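Local coordinates for De Novo Protein OR329 (Artificial gene, PDB 4HXT) that folds as a computationally designed armadillo-repeat protein and probably serves as a building block for a self-assembling cyclic homo-oligomer, here seen as a two-chain assembly, at residues L49-L53 with A64-L68; S199-I205 with N238-W244. All coordinates share one frame; numbering follows the deposited sequence.

Contact 1: residues L49-L53 with A64-L68; sequences LVKLL and AARAL
L49 and L53 meet A64 and A65 without any aromatic ring or side-chain amide between them, so the flat groups here are peptide units. L53 CD2 sits over one face of the A64-A65 peptide, 3.5 Å from A65 N, and the carbonyl of L49 is near the methyl of A64, L49 O lying 3.7 Å from A64 CB. Everything else is aliphatic. L49 and L68 run antiparallel alongside each other: L49 CB sits 3.8 Å from L68 CG, while L49 CD1 carries on to A67 CB at the same 3.8 Å. Keeping CG opposite its own carbonyl carbon (chi1 -76°), L49 extends its branch toward A67 and leaves its CB to meet L68. The pairing of L53 with L68 is different, for these two meet end on through their CD1 methyls, L53 CD1 and L68 CD1 being 3.5 Å apart. V50 CG2 reaches the same methyl of L68, its side chain lying roughly perpendicular to that of L68. A64 CB also lies against L52 CB, 3.7 Å away, and its small size fits the close backbone approach, with L49 CA and A64 CA 5.5 Å apart. Both segments fall within one armadillo/beta-catenin-like repeat, on helices 45-52 and 58-71 of an alpha-solenoid. V90, L91 and L94 of helix 87-94 also pack on L53, and A27 of helix 16-30 packs on A67, which ties the pair to neighbouring helices. No hydrogen bond runs directly between 49-53 and 64-68, although L53 O accepts one from Q61 NE2 on helix 58-71, and 326 Å² is buried in total; the chemistry therefore implies cohesion by apolar burial, with leucines packing on alanines and on L68.

Contact 2: residues S199-I205 with N238-W244; sequences SGPTSAI and NIKSGGW
T202 and W244 share one backbone bond of a two-bond bridge around P201: T202 N donates to W244 O at 2.9 Å, and W244 N donates to G200 O at 3.0 Å. The second bond is nearly straight (160° at the hydrogen), its donor tilted slightly from the carbonyl plane; the first comes from well above that plane, 50° out of it. W244 O also takes a CA-H contact from P201, and G200 O lies at the edge of the indole, in the ring plane. With OG1 beside its own backbone N and opposite the carbonyl carbon (chi1 -55°), T202 directs its hydroxyl to G242 O, a third bond of 2.9 Å. A valine here would probably leave G242 O without its hydroxyl donor. This is a single beta bridge in an otherwise helical armadillo fold, joining the tail after helix 226-241 to the N-cap, P201, of helix 202-210. Two glycines make the turn, each with positive phi: a CB on G242 would jam against the preceding carbonyl O, and one on G243 would collide with I205 and T202. S199 OG is satisfied by N196 O, and N238 ND2 by A195 O. K80 of the second subunit hydrogen-bonds G243 O and makes a cation-pi contact with W244. Next to the bridge, I205 CG1 lies 3.6 Å from G242 O, and I205 CG2 meets I239 CG2 at 4.0 Å.

Overall arrangement
Contacts 1 and 2 lie on opposite sides of the chain's centre, 15 and 23 Å from it, with their own centres 37 Å apart. Their nearest atoms are about 25 Å from each other, so neither touches the other. Along the chain they come in series, residues 49-68 closing before 199-244 begin. They differ in character: contact 1 is buried, apolar and untouched by the other chain, while contact 2 is partly buried, held by backbone bonds and one threonine hydroxyl, and met by the second subunit. Both join segments within one chain; contact 2 additionally borders the second subunit through K80 and E119 of that subunit.

Contact 1: residues L49-L53 with A64-L68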
ATOM      1  N   LEU A  49     -21.048  -7.699  17.224  1.00 18.74           N
ATOM      2  CA  LEU A  49     -20.963  -8.801  16.268  1.00 20.59           C
ATOM      3  C   LEU A  49     -19.683  -9.595  16.471  1.00 19.55           C
ATOM      4  O   LEU A  49     -19.670 -10.816  16.314  1.00 25.07           O
ATOM      5  CB  LEU A  49     -21.020  -8.276  14.833  1.00 20.43           C
ATOM      6  CG  LEU A  49     -22.418  -7.859  14.377  1.00 22.89           C
ATOM      7  CD1 LEU A  49     -22.320  -7.148  13.043  1.00 22.00           C
ATOM      8  CD2 LEU A  49     -23.319  -9.095  14.281  1.00 18.43           C
ATOM      9  N   VAL A  50     -18.604  -8.893  16.810  1.00 20.53           N
ATOM     10  CA  VAL A  50     -17.320  -9.538  17.045  1.00 20.60           C
ATOM     11  C   VAL A  50     -17.426 -10.425  18.278  1.00 24.49           C
ATOM     12  O   VAL A  50     -16.800 -11.482  18.348  1.00 25.68           O
ATOM     13  CB  VAL A  50     -16.195  -8.494  17.244  1.00 21.18           C
ATOM     14  CG1 VAL A  50     -14.946  -9.160  17.807  1.00 23.32           C
ATOM     15  CG2 VAL A  50     -15.875  -7.836  15.905  1.00 24.16           C
ATOM     16  N   LYS A  51     -18.219  -9.998  19.250  1.00 23.97           N
ATOM     17  CA  LYS A  51     -18.394 -10.803  20.450  1.00 27.14           C
ATOM     18  C   LYS A  51     -19.195 -12.059  20.082  1.00 25.09           C
ATOM     19  O   LYS A  51     -18.897 -13.151  20.558  1.00 27.08           O
ATOM     20  CB  LYS A  51     -19.137 -10.020  21.531  1.00 32.81           C
ATOM     21  CG  LYS A  51     -18.814 -10.498  22.938  1.00 51.42           C
ATOM     22  CD  LYS A  51     -20.009 -10.368  23.866  1.00 67.77           C
ATOM     23  CE  LYS A  51     -19.609 -10.587  25.317  1.00 73.75           C
ATOM     24  NZ  LYS A  51     -18.770  -9.464  25.827  1.00 77.23           N
ATOM     25  N   LEU A  52     -20.202 -11.903  19.224  1.00 25.68           N
ATOM     26  CA  LEU A  52     -21.018 -13.043  18.812  1.00 24.79           C
ATOM     27  C   LEU A  52     -20.215 -14.093  18.061  1.00 24.55           C
ATOM     28  O   LEU A  52     -20.645 -15.243  17.945  1.00 26.19           O
ATOM     29  CB  LEU A  52     -22.198 -12.594  17.941  1.00 29.75           C
ATOM     30  CG  LEU A  52     -23.368 -11.884  18.625  1.00 42.02           C
ATOM     31  CD1 LEU A  52     -24.589 -11.950  17.714  1.00 38.16           C
ATOM     32  CD2 LEU A  52     -23.683 -12.547  19.949  1.00 43.83           C
ATOM     33  N   LEU A  53     -19.052 -13.701  17.547  1.00 18.96           N
ATOM     34  CA  LEU A  53     -18.197 -14.630  16.821  1.00 20.31           C
ATOM     35  C   LEU A  53     -17.678 -15.701  17.773  1.00 24.94           C
ATOM     36  O   LEU A  53     -17.318 -16.800  17.350  1.00 27.14           O
ATOM     37  CB  LEU A  53     -17.006 -13.891  16.197  1.00 22.49           C
ATOM     38  CG  LEU A  53     -17.284 -12.890  15.073  1.00 25.52           C
ATOM     39  CD1 LEU A  53     -15.965 -12.275  14.615  1.00 26.16           C
ATOM     40  CD2 LEU A  53     -17.976 -13.588  13.913  1.00 27.71           C
ATOM     41  N   ALA A  64     -23.086 -14.040  12.450  1.00 23.79           N
ATOM     42  CA  ALA A  64     -22.345 -12.863  12.882  1.00 21.86           C
ATOM     43  C   ALA A  64     -21.200 -12.618  11.895  1.00 21.13           C
ATOM     44  O   ALA A  64     -20.945 -11.481  11.503  1.00 21.53           O
ATOM     45  CB  ALA A  64     -21.798 -13.063  14.295  1.00 21.28           C
ATOM     46  N   ALA A  65     -20.519 -13.688  11.490  1.00 20.69           N
ATOM     47  CA  ALA A  65     -19.415 -13.569  10.539  1.00 23.30           C
ATOM     48  C   ALA A  65     -19.932 -13.030   9.203  1.00 26.79           C
ATOM     49  O   ALA A  65     -19.286 -12.202   8.551  1.00 26.44           O
ATOM     50  CB  ALA A  65     -18.744 -14.924  10.338  1.00 20.10           C
ATOM     51  N   ARG A  66     -21.107 -13.501   8.803  1.00 25.75           N
ATOM     52  CA  ARG A  66     -21.723 -13.069   7.555  1.00 28.84           C
ATOM     53  C   ARG A  66     -22.034 -11.570   7.596  1.00 28.70           C
ATOM     54  O   ARG A  66     -21.845 -10.858   6.609  1.00 26.58           O
ATOM     55  CB  ARG A  66     -23.001 -13.881   7.312  1.00 31.39           C
ATOM     56  CG  ARG A  66     -23.792 -13.504   6.074  1.00 37.57           C
ATOM     57  CD  ARG A  66     -24.791 -14.610   5.741  1.00 49.79           C
ATOM     58  NE  ARG A  66     -25.749 -14.219   4.711  1.00 58.88           N
ATOM     59  CZ  ARG A  66     -26.793 -13.427   4.927  1.00 71.37           C
ATOM     60  NH1 ARG A  66     -27.019 -12.940   6.140  1.00 73.23           N
ATOM     61  NH2 ARG A  66     -27.613 -13.119   3.931  1.00 76.47           N
ATOM     62  N   ALA A  67     -22.508 -11.093   8.741  1.00 21.85           N
ATOM     63  CA  ALA A  67     -22.827  -9.681   8.894  1.00 22.30           C
ATOM     64  C   ALA A  67     -21.552  -8.844   8.829  1.00 23.90           C
ATOM     65  O   ALA A  67     -21.533  -7.784   8.213  1.00 22.16           O
ATOM     66  CB  ALA A  67     -23.536  -9.446  10.218  1.00 21.45           C
ATOM     67  N   LEU A  68     -20.488  -9.329   9.465  1.00 22.69           N
ATOM     68  CA  LEU A  68     -19.215  -8.615   9.475  1.00 23.37           C
ATOM     69  C   LEU A  68     -18.572  -8.601   8.092  1.00 17.28           C
ATOM     70  O   LEU A  68     -17.940  -7.618   7.701  1.00 20.13           O
ATOM     71  CB  LEU A  68     -18.270  -9.244  10.505  1.00 21.29           C
ATOM     72  CG  LEU A  68     -18.612  -8.919  11.965  1.00 25.28           C
ATOM     73  CD1 LEU A  68     -17.818  -9.813  12.917  1.00 22.64           C
ATOM     74  CD2 LEU A  68     -18.310  -7.440  12.232  1.00 19.63           C
TER

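Contact 2: residues S199-I205 with N238-W244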
ATOM      1  N   SER A 199       4.217  -8.836  -8.357  1.00 19.84           N
ATOM      2  CA  SER A 199       4.521  -7.409  -8.418  1.00 21.03           C
ATOM      3  C   SER A 199       5.269  -7.027  -7.140  1.00 28.33           C
ATOM      4  O   SER A 199       5.531  -5.852  -6.879  1.00 23.75           O
ATOM      5  CB  SER A 199       3.239  -6.580  -8.531  1.00 21.41           C
ATOM      6  OG  SER A 199       2.463  -6.683  -7.353  1.00 34.36           O
ATOM      7  N   GLY A 200       5.617  -8.038  -6.351  1.00 27.10           N
ATOM      8  CA  GLY A 200       6.319  -7.796  -5.106  1.00 20.36           C
ATOM      9  C   GLY A 200       7.831  -7.867  -5.217  1.00 27.94           C
ATOM     10  O   GLY A 200       8.404  -7.559  -6.265  1.00 22.50           O
ATOM     11  N   PRO A 201       8.510  -8.290  -4.140  1.00 25.85           N
ATOM     12  CA  PRO A 201       9.969  -8.394  -4.119  1.00 26.13           C
ATOM     13  C   PRO A 201      10.489  -9.501  -5.021  1.00 23.03           C
ATOM     14  O   PRO A 201       9.779 -10.456  -5.324  1.00 24.44           O
ATOM     15  CB  PRO A 201      10.266  -8.661  -2.650  1.00 28.67           C
ATOM     16  CG  PRO A 201       9.112  -9.536  -2.254  1.00 32.12           C
ATOM     17  CD  PRO A 201       7.929  -8.825  -2.893  1.00 27.60           C
ATOM     18  N   THR A 202      11.739  -9.363  -5.443  1.00 27.89           N
ATOM     19  CA  THR A 202      12.363 -10.356  -6.301  1.00 27.20           C
ATOM     20  C   THR A 202      12.331 -11.733  -5.644  1.00 20.60           C
ATOM     21  O   THR A 202      12.268 -12.749  -6.327  1.00 23.71           O
ATOM     22  CB  THR A 202      13.822  -9.963  -6.605  1.00 25.73           C
ATOM     23  OG1 THR A 202      13.843  -8.643  -7.162  1.00 28.65           O
ATOM     24  CG2 THR A 202      14.450 -10.940  -7.600  1.00 24.59           C
ATOM     25  N   SER A 203      12.364 -11.771  -4.315  1.00 20.86           N
ATOM     26  CA  SER A 203      12.339 -13.050  -3.609  1.00 22.86           C
ATOM     27  C   SER A 203      11.033 -13.796  -3.876  1.00 24.47           C
ATOM     28  O   SER A 203      10.995 -15.025  -3.863  1.00 19.06           O
ATOM     29  CB  SER A 203      12.509 -12.834  -2.100  1.00 28.58           C
ATOM     30  OG  SER A 203      11.470 -12.018  -1.591  1.00 31.66           O
ATOM     31  N   ALA A 204       9.958 -13.046  -4.104  1.00 20.77           N
ATOM     32  CA  ALA A 204       8.663 -13.651  -4.387  1.00 19.88           C
ATOM     33  C   ALA A 204       8.687 -14.226  -5.803  1.00 21.69           C
ATOM     34  O   ALA A 204       8.096 -15.270  -6.063  1.00 17.87           O
ATOM     35  CB  ALA A 204       7.553 -12.607  -4.252  1.00 21.02           C
ATOM     36  N   ILE A 205       9.372 -13.540  -6.715  1.00 18.97           N
ATOM     37  CA  ILE A 205       9.483 -14.010  -8.096  1.00 25.22           C
ATOM     38  C   ILE A 205      10.236 -15.334  -8.084  1.00 26.55           C
ATOM     39  O   ILE A 205       9.861 -16.291  -8.759  1.00 25.45           O
ATOM     40  CB  ILE A 205      10.269 -13.010  -8.981  1.00 22.77           C
ATOM     41  CG1 ILE A 205       9.543 -11.661  -9.014  1.00 32.42           C
ATOM     42  CG2 ILE A 205      10.423 -13.571 -10.400  1.00 20.11           C
ATOM     43  CD1 ILE A 205       8.148 -11.726  -9.581  1.00 28.73           C
ATOM     44  N   ASN A 238       5.053  -9.379 -14.913  1.00 18.39           N
ATOM     45  CA  ASN A 238       5.665  -8.999 -13.642  1.00 17.99           C
ATOM     46  C   ASN A 238       6.904  -9.855 -13.416  1.00 21.33           C
ATOM     47  O   ASN A 238       7.947  -9.361 -12.997  1.00 21.82           O
ATOM     48  CB  ASN A 238       4.680  -9.167 -12.484  1.00 20.22           C
ATOM     49  CG  ASN A 238       3.608  -8.098 -12.487  1.00 25.72           C
ATOM     50  OD1 ASN A 238       3.774  -7.059 -13.115  1.00 20.01           O
ATOM     51  ND2 ASN A 238       2.511  -8.342 -11.782  1.00 17.19           N
ATOM     52  N   ILE A 239       6.787 -11.140 -13.722  1.00 19.75           N
ATOM     53  CA  ILE A 239       7.906 -12.057 -13.559  1.00 20.04           C
ATOM     54  C   ILE A 239       9.079 -11.609 -14.430  1.00 21.94           C
ATOM     55  O   ILE A 239      10.236 -11.676 -14.011  1.00 18.99           O
ATOM     56  CB  ILE A 239       7.491 -13.486 -13.935  1.00 21.32           C
ATOM     57  CG1 ILE A 239       6.440 -13.984 -12.937  1.00 20.16           C
ATOM     58  CG2 ILE A 239       8.711 -14.395 -13.967  1.00 22.08           C
ATOM     59  CD1 ILE A 239       5.793 -15.300 -13.314  1.00 18.12           C
ATOM     60  N   LYS A 240       8.769 -11.144 -15.636  1.00 22.02           N
ATOM     61  CA  LYS A 240       9.788 -10.672 -16.564  1.00 23.11           C
ATOM     62  C   LYS A 240      10.559  -9.482 -15.995  1.00 23.95           C
ATOM     63  O   LYS A 240      11.748  -9.329 -16.258  1.00 26.06           O
ATOM     64  CB  LYS A 240       9.149 -10.275 -17.902  1.00 26.59           C
ATOM     65  CG  LYS A 240      10.131  -9.703 -18.926  1.00 32.34           C
ATOM     66  CD  LYS A 240      11.215 -10.716 -19.285  1.00 33.61           C
ATOM     67  CE  LYS A 240      12.178 -10.173 -20.336  1.00 47.05           C
ATOM     68  NZ  LYS A 240      12.850  -8.922 -19.894  1.00 51.60           N
ATOM     69  N   SER A 241       9.885  -8.632 -15.226  1.00 28.85           N
ATOM     70  CA  SER A 241      10.555  -7.473 -14.650  1.00 30.03           C
ATOM     71  C   SER A 241      11.477  -7.911 -13.511  1.00 26.99           C
ATOM     72  O   SER A 241      12.400  -7.190 -13.141  1.00 27.01           O
ATOM     73  CB  SER A 241       9.534  -6.456 -14.136  1.00 25.58           C
ATOM     74  OG  SER A 241       9.016  -6.850 -12.885  1.00 33.56           O
ATOM     75  N   GLY A 242      11.221  -9.094 -12.960  1.00 27.85           N
ATOM     76  CA  GLY A 242      12.057  -9.611 -11.889  1.00 24.55           C
ATOM     77  C   GLY A 242      11.711  -9.179 -10.477  1.00 27.12           C
ATOM     78  O   GLY A 242      12.400  -9.561  -9.531  1.00 23.93           O
ATOM     79  N   GLY A 243      10.649  -8.395 -10.323  1.00 23.26           N
ATOM     80  CA  GLY A 243      10.264  -7.944  -8.998  1.00 25.44           C
ATOM     81  C   GLY A 243      11.154  -6.811  -8.514  1.00 26.25           C
ATOM     82  O   GLY A 243      12.047  -6.369  -9.234  1.00 27.94           O
ATOM     83  N   TRP A 244      10.919  -6.340  -7.293  1.00 27.00           N
ATOM     84  CA  TRP A 244      11.718  -5.252  -6.734  1.00 27.59           C
ATOM     85  C   TRP A 244      12.819  -5.804  -5.833  1.00 27.34           C
ATOM     86  O   TRP A 244      12.550  -6.625  -4.957  1.00 29.10           O
ATOM     87  CB  TRP A 244      10.833  -4.306  -5.919  1.00 20.24           C
ATOM     88  CG  TRP A 244       9.671  -3.759  -6.671  1.00 19.57           C
ATOM     89  CD1 TRP A 244       8.561  -4.445  -7.078  1.00 26.28           C
ATOM     90  CD2 TRP A 244       9.485  -2.405  -7.098  1.00 23.58           C
ATOM     91  NE1 TRP A 244       7.692  -3.600  -7.727  1.00 33.07           N
ATOM     92  CE2 TRP A 244       8.234  -2.338  -7.751  1.00 29.18           C
ATOM     93  CE3 TRP A 244      10.249  -1.231  -6.981  1.00 23.41           C
ATOM     94  CZ2 TRP A 244       7.732  -1.152  -8.301  1.00 24.18           C
ATOM     95  CZ3 TRP A 244       9.750  -0.052  -7.527  1.00 26.79           C
ATOM     96  CH2 TRP A 244       8.501  -0.022  -8.173  1.00 28.26           C
TER